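Local coordinates for protein adenylate kinase (Thermus thermophilus, PDB 3CM0) that probably catalyses the reversible transfer of the terminal phosphate of ATP to AMP, giving two ADP and helping to balance the cell's adenine nucleotides, at residues Q5-L10 with R105-V110; F30-T35 with R79-G84; K165-L170 with A178-A183. All coordinates share one frame; numbering follows the deposited sequence.

Contact 1. Residues Q5-L10 with R105-V110; sequences QAVIFL and RLLGVV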
loop_
_atom_site.group_PDB
_atom_site.type_symbol
_atom_site.label_atom_id
_atom_site.label_comp_id
_atom_site.label_asym_id
_atom_site.label_seq_id
_atom_site.Cartn_x
_atom_site.Cartn_y
_atom_site.Cartn_z
ATOM N N GLN A 5 5.721 -6.726 -14.067
ATOM C CA GLN A 5 5.576 -7.409 -12.790
ATOM C C GLN A 5 5.099 -6.419 -11.744
ATOM O O GLN A 5 5.521 -5.256 -11.709
ATOM C CB GLN A 5 6.911 -8.021 -12.363
ATOM C CG GLN A 5 7.413 -9.058 -13.325
ATOM C CD GLN A 5 8.699 -9.707 -12.864
ATOM O OE1 GLN A 5 9.576 -9.042 -12.314
ATOM N NE2 GLN A 5 8.824 -11.010 -13.099
ATOM N N ALA A 6 4.185 -6.863 -10.887
ATOM C CA ALA A 6 3.690 -5.961 -9.857
ATOM C C ALA A 6 3.765 -6.638 -8.495
ATOM O O ALA A 6 3.704 -7.862 -8.406
ATOM C CB ALA A 6 2.206 -5.586 -10.146
ATOM N N VAL A 7 3.941 -5.814 -7.464
ATOM C CA VAL A 7 3.873 -6.295 -6.081
ATOM C C VAL A 7 2.999 -5.340 -5.287
ATOM O O VAL A 7 3.112 -4.123 -5.420
ATOM C CB VAL A 7 5.258 -6.391 -5.399
ATOM C CG1 VAL A 7 5.069 -6.917 -3.950
ATOM C CG2 VAL A 7 6.137 -7.379 -6.155
ATOM N N ILE A 8 2.104 -5.889 -4.451
ATOM C CA ILE A 8 1.245 -5.082 -3.628
ATOM C C ILE A 8 1.601 -5.359 -2.176
ATOM O O ILE A 8 1.783 -6.519 -1.815
ATOM C CB ILE A 8 -0.252 -5.482 -3.846
ATOM C CG1 ILE A 8 -0.691 -5.072 -5.265
ATOM C CG2 ILE A 8 -1.125 -4.810 -2.826
ATOM C CD1 ILE A 8 -2.101 -5.699 -5.712
ATOM N N PHE A 9 1.745 -4.309 -1.375
ATOM C CA PHE A 9 2.039 -4.487 0.071
ATOM C C PHE A 9 0.848 -4.098 0.945
ATOM O O PHE A 9 0.291 -3.012 0.785
ATOM C CB PHE A 9 3.228 -3.586 0.500
ATOM C CG PHE A 9 4.561 -4.121 0.122
ATOM C CD1 PHE A 9 5.354 -4.771 1.070
ATOM C CD2 PHE A 9 5.047 -3.986 -1.179
ATOM C CE1 PHE A 9 6.609 -5.254 0.718
ATOM C CE2 PHE A 9 6.296 -4.470 -1.530
ATOM C CZ PHE A 9 7.080 -5.104 -0.589
ATOM N N LEU A 10 0.483 -4.973 1.897
ATOM C CA LEU A 10 -0.590 -4.714 2.863
ATOM C C LEU A 10 -0.010 -4.935 4.297
ATOM O O LEU A 10 0.866 -5.775 4.521
ATOM C CB LEU A 10 -1.769 -5.671 2.668
ATOM C CG LEU A 10 -2.482 -5.665 1.298
ATOM C CD1 LEU A 10 -3.545 -6.743 1.313
ATOM C CD2 LEU A 10 -3.098 -4.289 1.005
ATOM N N ARG A 105 2.151 -9.196 -14.530
ATOM C CA ARG A 105 1.926 -10.320 -13.639
ATOM C C ARG A 105 2.055 -9.871 -12.188
ATOM O O ARG A 105 3.031 -9.206 -11.827
ATOM C CB ARG A 105 2.947 -11.417 -13.954
ATOM C CG ARG A 105 2.943 -12.573 -12.979
ATOM C CD ARG A 105 3.816 -13.716 -13.514
ATOM N NE ARG A 105 3.708 -14.895 -12.665
ATOM C CZ ARG A 105 4.256 -14.990 -11.459
ATOM N NH1 ARG A 105 4.954 -13.978 -10.975
ATOM N NH2 ARG A 105 4.084 -16.081 -10.724
ATOM N N LEU A 106 1.062 -10.226 -11.367
ATOM C CA LEU A 106 1.086 -9.877 -9.939
ATOM C C LEU A 106 1.914 -10.975 -9.269
ATOM O O LEU A 106 1.474 -12.126 -9.182
ATOM C CB LEU A 106 -0.352 -9.871 -9.378
ATOM C CG LEU A 106 -0.530 -9.585 -7.886
ATOM C CD1 LEU A 106 0.130 -8.220 -7.503
ATOM C CD2 LEU A 106 -2.039 -9.580 -7.584
ATOM N N LEU A 107 3.124 -10.627 -8.848
ATOM C CA LEU A 107 4.042 -11.576 -8.200
ATOM C C LEU A 107 3.541 -12.022 -6.827
ATOM O O LEU A 107 3.858 -13.120 -6.351
ATOM C CB LEU A 107 5.436 -10.954 -7.997
ATOM C CG LEU A 107 6.213 -10.603 -9.284
ATOM C CD1 LEU A 107 7.540 -9.922 -8.955
ATOM C CD2 LEU A 107 6.458 -11.867 -10.058
ATOM N N GLY A 108 2.805 -11.145 -6.174
ATOM C CA GLY A 108 2.295 -11.465 -4.849
ATOM C C GLY A 108 1.764 -10.237 -4.139
ATOM O O GLY A 108 2.022 -9.109 -4.547
ATOM N N VAL A 109 0.951 -10.476 -3.110
ATOM C CA VAL A 109 0.420 -9.426 -2.277
ATOM C C VAL A 109 1.032 -9.763 -0.923
ATOM O O VAL A 109 0.678 -10.746 -0.289
ATOM C CB VAL A 109 -1.135 -9.509 -2.209
ATOM C CG1 VAL A 109 -1.681 -8.475 -1.275
ATOM C CG2 VAL A 109 -1.659 -9.230 -3.636
ATOM N N VAL A 110 1.984 -8.948 -0.514
ATOM C CA VAL A 110 2.697 -9.168 0.746
ATOM C C VAL A 110 1.857 -8.676 1.919
ATOM O O VAL A 110 1.446 -7.523 1.946
ATOM C CB VAL A 110 4.035 -8.400 0.715
ATOM C CG1 VAL A 110 4.771 -8.534 2.067
ATOM C CG2 VAL A 110 4.866 -8.935 -0.410
#
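Ala6 and Ile8 each turn both peptide polar groups toward segment 105-110. Ala6 N donates to Arg105 O at 2.8 Å, and Ala6 O takes the N-H of Leu107 N at 2.9 Å. Ile8 N reaches Gly108 O across 3.2 Å with an almost straight N-H...O angle of 172°. Val110 N closes on Ile8 O, an acceptor that also lies 3.2 Å from Val109 CA in a C-H...O contact, and Leu10 N ends the series on Val110 O at 2.7 Å. This is the economy of a parallel sheet, here at the central strand of the P-loop kinase fold: the backbone groups of Gln5, Val7 and Phe9 face the other way and bond to strand 79-83 and, at Gln5, also to Glu78 before it. Between Ala6 and Ile8 strand 5-10 advances two residues while its partner advances three, a beta bulge at Leu107 and Gly108. Leu107 therefore swings its side chain toward segment 5-10, and with CG anti to its carbonyl carbon (chi1 -65°) its CD1 reaches Val7 CG2 and Gln5 CB. Beyond the bulge Val110 CB makes a CH-pi contact over one face of the Phe9 ring, while Leu10 CD1 abuts Val109 CG1 at 3.6 Å.

Contact 2. Residues F30-T35 with R79-G84; sequences FKKLST and RVIFDG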
loop_
_atom_site.group_PDB
_atom_site.type_symbol
_atom_site.label_atom_id
_atom_site.label_comp_id
_atom_site.label_asym_id
_atom_site.label_seq_id
_atom_site.Cartn_x
_atom_site.Cartn_y
_atom_site.Cartn_z
ATOM N N PHE A 30 11.799 -1.340 -9.041
ATOM C CA PHE A 30 10.338 -1.227 -9.168
ATOM C C PHE A 30 10.005 0.231 -8.912
ATOM O O PHE A 30 10.642 0.875 -8.072
ATOM C CB PHE A 30 9.594 -2.051 -8.086
ATOM C CG PHE A 30 9.563 -3.523 -8.339
ATOM C CD1 PHE A 30 8.385 -4.140 -8.783
ATOM C CD2 PHE A 30 10.698 -4.308 -8.148
ATOM C CE1 PHE A 30 8.331 -5.514 -9.021
ATOM C CE2 PHE A 30 10.666 -5.690 -8.384
ATOM C CZ PHE A 30 9.474 -6.298 -8.829
ATOM N N LYS A 31 9.013 0.755 -9.629
ATOM C CA LYS A 31 8.550 2.104 -9.382
ATOM C C LYS A 31 7.443 1.992 -8.324
ATOM O O LYS A 31 6.407 1.315 -8.553
ATOM C CB LYS A 31 7.974 2.732 -10.657
ATOM C CG LYS A 31 7.475 4.150 -10.430
ATOM C CD LYS A 31 7.339 4.946 -11.732
ATOM C CE LYS A 31 6.318 4.351 -12.671
ATOM N NZ LYS A 31 6.111 5.214 -13.872
ATOM N N LYS A 32 7.662 2.633 -7.173
ATOM C CA LYS A 32 6.692 2.634 -6.081
ATOM C C LYS A 32 5.690 3.746 -6.342
ATOM O O LYS A 32 6.013 4.929 -6.305
ATOM C CB LYS A 32 7.413 2.860 -4.741
ATOM C CG LYS A 32 6.546 2.801 -3.498
ATOM C CD LYS A 32 7.460 2.769 -2.261
ATOM C CE LYS A 32 6.725 2.687 -0.926
ATOM N NZ LYS A 32 5.987 3.927 -0.556
ATOM N N LEU A 33 4.454 3.364 -6.611
ATOM C CA LEU A 33 3.435 4.334 -6.920
ATOM C C LEU A 33 2.690 4.890 -5.710
ATOM O O LEU A 33 2.457 4.200 -4.721
ATOM C CB LEU A 33 2.418 3.718 -7.882
ATOM C CG LEU A 33 2.961 3.062 -9.146
ATOM C CD1 LEU A 33 1.794 2.702 -10.046
ATOM C CD2 LEU A 33 3.931 3.997 -9.849
ATOM N N SER A 34 2.318 6.157 -5.807
ATOM C CA SER A 34 1.534 6.801 -4.762
ATOM C C SER A 34 0.494 7.612 -5.512
ATOM O O SER A 34 0.830 8.598 -6.193
ATOM C CB SER A 34 2.384 7.745 -3.899
ATOM O OG SER A 34 1.529 8.667 -3.222
ATOM N N THR A 35 -0.762 7.190 -5.416
ATOM C CA THR A 35 -1.824 7.908 -6.105
ATOM C C THR A 35 -1.876 9.354 -5.578
ATOM O O THR A 35 -1.960 10.309 -6.358
ATOM C CB THR A 35 -3.213 7.169 -5.934
ATOM O OG1 THR A 35 -3.570 7.070 -4.546
ATOM C CG2 THR A 35 -3.124 5.749 -6.506
ATOM N N ARG A 79 7.978 -2.629 -13.998
ATOM C CA ARG A 79 7.998 -3.126 -12.595
ATOM C C ARG A 79 7.420 -2.077 -11.664
ATOM O O ARG A 79 7.975 -0.981 -11.525
ATOM C CB ARG A 79 9.435 -3.436 -12.172
ATOM C CG ARG A 79 10.132 -4.420 -13.064
ATOM C CD ARG A 79 11.533 -4.674 -12.498
ATOM N NE ARG A 79 12.295 -5.593 -13.340
ATOM C CZ ARG A 79 13.623 -5.602 -13.406
ATOM N NH1 ARG A 79 14.331 -4.741 -12.682
ATOM N NH2 ARG A 79 14.247 -6.454 -14.208
ATOM N N VAL A 80 6.313 -2.436 -10.995
ATOM C CA VAL A 80 5.627 -1.492 -10.142
ATOM C C VAL A 80 5.276 -2.105 -8.778
ATOM O O VAL A 80 4.967 -3.311 -8.705
ATOM C CB VAL A 80 4.291 -1.049 -10.835
ATOM C CG1 VAL A 80 3.404 -2.302 -11.099
ATOM C CG2 VAL A 80 3.548 -0.040 -9.995
ATOM N N ILE A 81 5.298 -1.240 -7.766
ATOM C CA ILE A 81 4.932 -1.567 -6.371
ATOM C C ILE A 81 3.816 -0.644 -5.914
ATOM O O ILE A 81 3.804 0.571 -6.183
ATOM C CB ILE A 81 6.175 -1.452 -5.432
ATOM C CG1 ILE A 81 7.075 -2.679 -5.671
ATOM C CG2 ILE A 81 5.756 -1.341 -3.997
ATOM C CD1 ILE A 81 8.379 -2.673 -4.815
ATOM N N PHE A 82 2.820 -1.260 -5.260
ATOM C CA PHE A 82 1.701 -0.552 -4.701
ATOM C C PHE A 82 1.828 -0.662 -3.193
ATOM O O PHE A 82 2.009 -1.751 -2.686
ATOM C CB PHE A 82 0.391 -1.205 -5.156
ATOM C CG PHE A 82 0.148 -1.030 -6.651
ATOM C CD1 PHE A 82 -0.446 0.135 -7.124
ATOM C CD2 PHE A 82 0.522 -2.027 -7.549
ATOM C CE1 PHE A 82 -0.674 0.308 -8.486
ATOM C CE2 PHE A 82 0.299 -1.864 -8.933
ATOM C CZ PHE A 82 -0.306 -0.693 -9.389
ATOM N N ASP A 83 1.721 0.465 -2.503
ATOM C CA ASP A 83 1.833 0.501 -1.047
ATOM C C ASP A 83 0.781 1.557 -0.665
ATOM O O ASP A 83 0.958 2.736 -0.931
ATOM C CB ASP A 83 3.264 0.947 -0.703
ATOM C CG ASP A 83 3.463 1.233 0.761
ATOM O OD1 ASP A 83 2.833 0.546 1.590
ATOM O OD2 ASP A 83 4.264 2.142 1.067
ATOM N N GLY A 84 -0.319 1.127 -0.088
ATOM C CA GLY A 84 -1.372 2.073 0.232
ATOM C C GLY A 84 -2.515 2.020 -0.784
ATOM O O GLY A 84 -3.423 2.868 -0.751
HETATM O O HOH W 1 3.357 4.309 -2.204
HETATM O O HOH W 2 0.470 2.622 -3.998
#
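Lys32 and Asp83 meet at the nucleotide-binding end of the parallel core sheet, where strand 31-33 forms one border and strand 79-83 runs into the predicted AMP-binding Gly84. Lys32 NZ gives Asp83 OD2 a salt-bridging hydrogen bond of 3.0 Å, using the anti lone pair of that oxygen. The lysine leaves the backbone with CG anti to N (chi1 -176°) and stays extended until a bend at chi4 (-70°) turns the ammonium to the carboxylate. Asp83 OD1 is held separately by Lys17 of the predicted ATP site, so the aspartate is shared between two lysines. With Lys32 cut back to an alanine, Asp83 OD2 is likely to lose its charged mate, leaving Lys17 alone of the two lysines to hold the carboxylate and a nearby water without its ammonium donor. In this parallel core sheet of the P-loop NTPase fold the two strands have opened by Leu33 and Phe82, whose CA atoms are 5.6 Å apart, and water takes over the pairing: Leu33 O receives two waters, one bridging to Asp83 N, the other to Asp83 O and Lys32 NZ. Toward the N-terminal ends of the strands the bonds are direct, with nearly straight N-H...O angles: Lys31 N on Arg79 O, Ile81 N on Lys31 O from above the carbonyl plane, and Leu33 N on Ile81 O. Apolar groups flank them on both faces. Arg79 CB rests over one face of the Phe30 ring, 3.9 Å from its centroid, while Ile81 CD1 presses on Phe30 CB at 3.5 Å. On the reverse face the packing is tight: Leu33 CD1 lies only 3.3 Å from Val80 CG2, closer than usual van der Waals contact, and meets Phe82 CE1 at 3.8 Å.

Contact 3. Residues K165-L170 with A178-A183; sequences KRVDGL and ARIRAA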
loop_
_atom_site.group_PDB
_atom_site.type_symbol
_atom_site.label_atom_id
_atom_site.label_comp_id
_atom_site.label_asym_id
_atom_site.label_seq_id
_atom_site.Cartn_x
_atom_site.Cartn_y
_atom_site.Cartn_z
ATOM N N LYS A 165 0.803 -13.479 0.175
ATOM C CA LYS A 165 2.070 -13.952 0.739
ATOM C C LYS A 165 2.134 -13.395 2.158
ATOM O O LYS A 165 2.439 -12.213 2.363
ATOM C CB LYS A 165 3.268 -13.388 -0.065
ATOM C CG LYS A 165 3.196 -13.607 -1.557
ATOM C CD LYS A 165 3.296 -15.062 -1.881
ATOM C CE LYS A 165 3.248 -15.295 -3.392
ATOM N NZ LYS A 165 3.258 -16.772 -3.675
ATOM N N ARG A 166 1.798 -14.236 3.134
ATOM C CA ARG A 166 1.828 -13.824 4.528
ATOM C C ARG A 166 3.272 -13.926 4.955
ATOM O O ARG A 166 3.934 -14.963 4.761
ATOM C CB ARG A 166 0.948 -14.756 5.375
ATOM C CG ARG A 166 -0.526 -14.681 5.015
ATOM C CD ARG A 166 -1.292 -15.831 5.704
ATOM N NE ARG A 166 -2.712 -15.823 5.386
ATOM C CZ ARG A 166 -3.627 -15.052 5.970
ATOM N NH1 ARG A 166 -3.291 -14.199 6.932
ATOM N NH2 ARG A 166 -4.905 -15.146 5.589
ATOM N N VAL A 167 3.769 -12.863 5.569
ATOM C CA VAL A 167 5.160 -12.809 5.990
ATOM C C VAL A 167 5.274 -12.426 7.458
ATOM O O VAL A 167 4.513 -11.592 7.958
ATOM C CB VAL A 167 5.932 -11.757 5.133
ATOM C CG1 VAL A 167 7.301 -11.487 5.730
ATOM C CG2 VAL A 167 6.036 -12.258 3.661
ATOM N N ASP A 168 6.241 -13.035 8.142
ATOM C CA ASP A 168 6.461 -12.733 9.580
ATOM C C ASP A 168 7.213 -11.399 9.676
ATOM O O ASP A 168 8.359 -11.288 9.263
ATOM C CB ASP A 168 7.262 -13.894 10.176
ATOM C CG ASP A 168 7.711 -13.656 11.624
ATOM O OD1 ASP A 168 7.304 -12.647 12.226
ATOM O OD2 ASP A 168 8.481 -14.512 12.150
ATOM N N GLY A 169 6.557 -10.380 10.222
ATOM C CA GLY A 169 7.181 -9.064 10.305
ATOM C C GLY A 169 7.964 -8.745 11.563
ATOM O O GLY A 169 8.379 -7.596 11.780
ATOM N N LEU A 170 8.157 -9.753 12.403
ATOM C CA LEU A 170 8.949 -9.569 13.627
ATOM C C LEU A 170 10.388 -9.880 13.225
ATOM O O LEU A 170 10.628 -10.784 12.432
ATOM C CB LEU A 170 8.509 -10.555 14.715
ATOM C CG LEU A 170 7.403 -10.137 15.667
ATOM C CD1 LEU A 170 7.348 -11.179 16.795
ATOM C CD2 LEU A 170 7.694 -8.721 16.249
ATOM N N ALA A 178 14.436 -10.273 3.870
ATOM C CA ALA A 178 14.801 -11.566 3.301
ATOM C C ALA A 178 13.567 -12.450 3.135
ATOM O O ALA A 178 13.446 -13.189 2.154
ATOM C CB ALA A 178 15.841 -12.301 4.211
ATOM N N ARG A 179 12.667 -12.417 4.113
ATOM C CA ARG A 179 11.462 -13.235 4.023
ATOM C C ARG A 179 10.566 -12.762 2.890
ATOM O O ARG A 179 9.941 -13.574 2.201
ATOM C CB ARG A 179 10.675 -13.192 5.345
ATOM C CG ARG A 179 11.423 -13.855 6.517
ATOM C CD ARG A 179 10.763 -13.487 7.873
ATOM N NE ARG A 179 11.537 -13.996 9.012
ATOM C CZ ARG A 179 11.508 -13.484 10.238
ATOM N NH1 ARG A 179 10.748 -12.420 10.527
ATOM N NH2 ARG A 179 12.227 -14.066 11.196
ATOM N N ILE A 180 10.476 -11.453 2.707
ATOM C CA ILE A 180 9.633 -10.931 1.616
ATOM C C ILE A 180 10.206 -11.390 0.256
ATOM O O ILE A 180 9.466 -11.851 -0.622
ATOM C CB ILE A 180 9.591 -9.390 1.664
ATOM C CG1 ILE A 180 8.748 -8.951 2.845
ATOM C CG2 ILE A 180 9.073 -8.800 0.298
ATOM C CD1 ILE A 180 8.949 -7.491 3.247
ATOM N N ARG A 181 11.517 -11.240 0.048
ATOM C CA ARG A 181 12.109 -11.676 -1.217
ATOM C C ARG A 181 11.876 -13.174 -1.434
ATOM O O ARG A 181 11.517 -13.613 -2.536
ATOM C CB ARG A 181 13.621 -11.329 -1.249
ATOM C CG ARG A 181 13.852 -9.826 -1.283
ATOM C CD ARG A 181 15.268 -9.484 -1.694
ATOM N NE ARG A 181 15.595 -10.048 -2.999
ATOM C CZ ARG A 181 16.673 -9.714 -3.694
ATOM N NH1 ARG A 181 17.517 -8.814 -3.209
ATOM N NH2 ARG A 181 16.905 -10.287 -4.862
ATOM N N ALA A 182 12.058 -13.976 -0.382
ATOM C CA ALA A 182 11.822 -15.405 -0.510
ATOM C C ALA A 182 10.368 -15.702 -0.858
ATOM O O ALA A 182 10.086 -16.545 -1.717
ATOM C CB ALA A 182 12.181 -16.117 0.755
ATOM N N ALA A 183 9.447 -15.014 -0.189
ATOM C CA ALA A 183 8.020 -15.212 -0.458
ATOM C C ALA A 183 7.681 -14.901 -1.926
ATOM O O ALA A 183 6.854 -15.583 -2.559
ATOM C CB ALA A 183 7.199 -14.301 0.453
HETATM O O HOH W 3 5.324 -17.781 -2.641
#
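Lys165 lies across from Ala183 and Val167 across from Ile180, because helix 178-183 runs back along strand 165-168 at 158° between their directions, the axes coming within 8.3 Å. Val167 points toward the helix and both its branches touch it. Val167 CG1 meets both Arg179 CB and Ile180 CG1, and Val167 CG2 meets Ala183 CB at 4.0 Å. Lys165 bends at chi2 (-66°), which lays CD and CE beside Ala183 O; a water donates to the same carbonyl and accepts from Lys165 NZ, although its distance to the ammonium is modelled doubtfully short. At the other end Arg179 reaches out in an extended chain to the end of the strand and the turn that follows, where its NH1 takes one strand carbonyl and one loop carbonyl. Arg179 NH1 donates to Asp168 O at 2.9 Å, approaching from above the carbonyl plane, and to Leu170 O, which lies near the guanidinium plane; the latter bond, modelled at 2.5 Å, is doubtfully short. The Asp168 carboxylate stacks almost parallel on the guanidinium, 8° between planes, with Asp168 OD2 3.5 Å from Arg179 NH1, so the salt bridge is one of charge alone. Asp168 OD1 meanwhile accepts from Leu170 N at 3.0 Å in an Asx turn, just before Gly171 of the predicted ATP site. The strand borders the sheet: Lys165 and Val167 bond by their backbones to strand 104-113, Ile180 carries the helix onto Val110 and helix 17-28, and Leu170 leans on helix 116-130.

In the fold
All three contacts reach one parallel sheet, but at different depths. Contact 1 is the buried core, where the central strand pairs with its neighbour and backbone bonds and apolar packing do the work. Contact 2 lies one strand further and is joined to it directly, strands 4-10 and 79-83 being neighbours; it is apolar toward the start of the strands but turns to charge and water near the nucleotide sites. Contact 3, at the opposite border and about 18 Å from contact 2 between centres, pairs strand with helix instead of strand with strand. It is partly exposed, leaning on side-chain-to-carbonyl bonds and a stacked ion pair, yet meets contact 1 through Val109 and Val110.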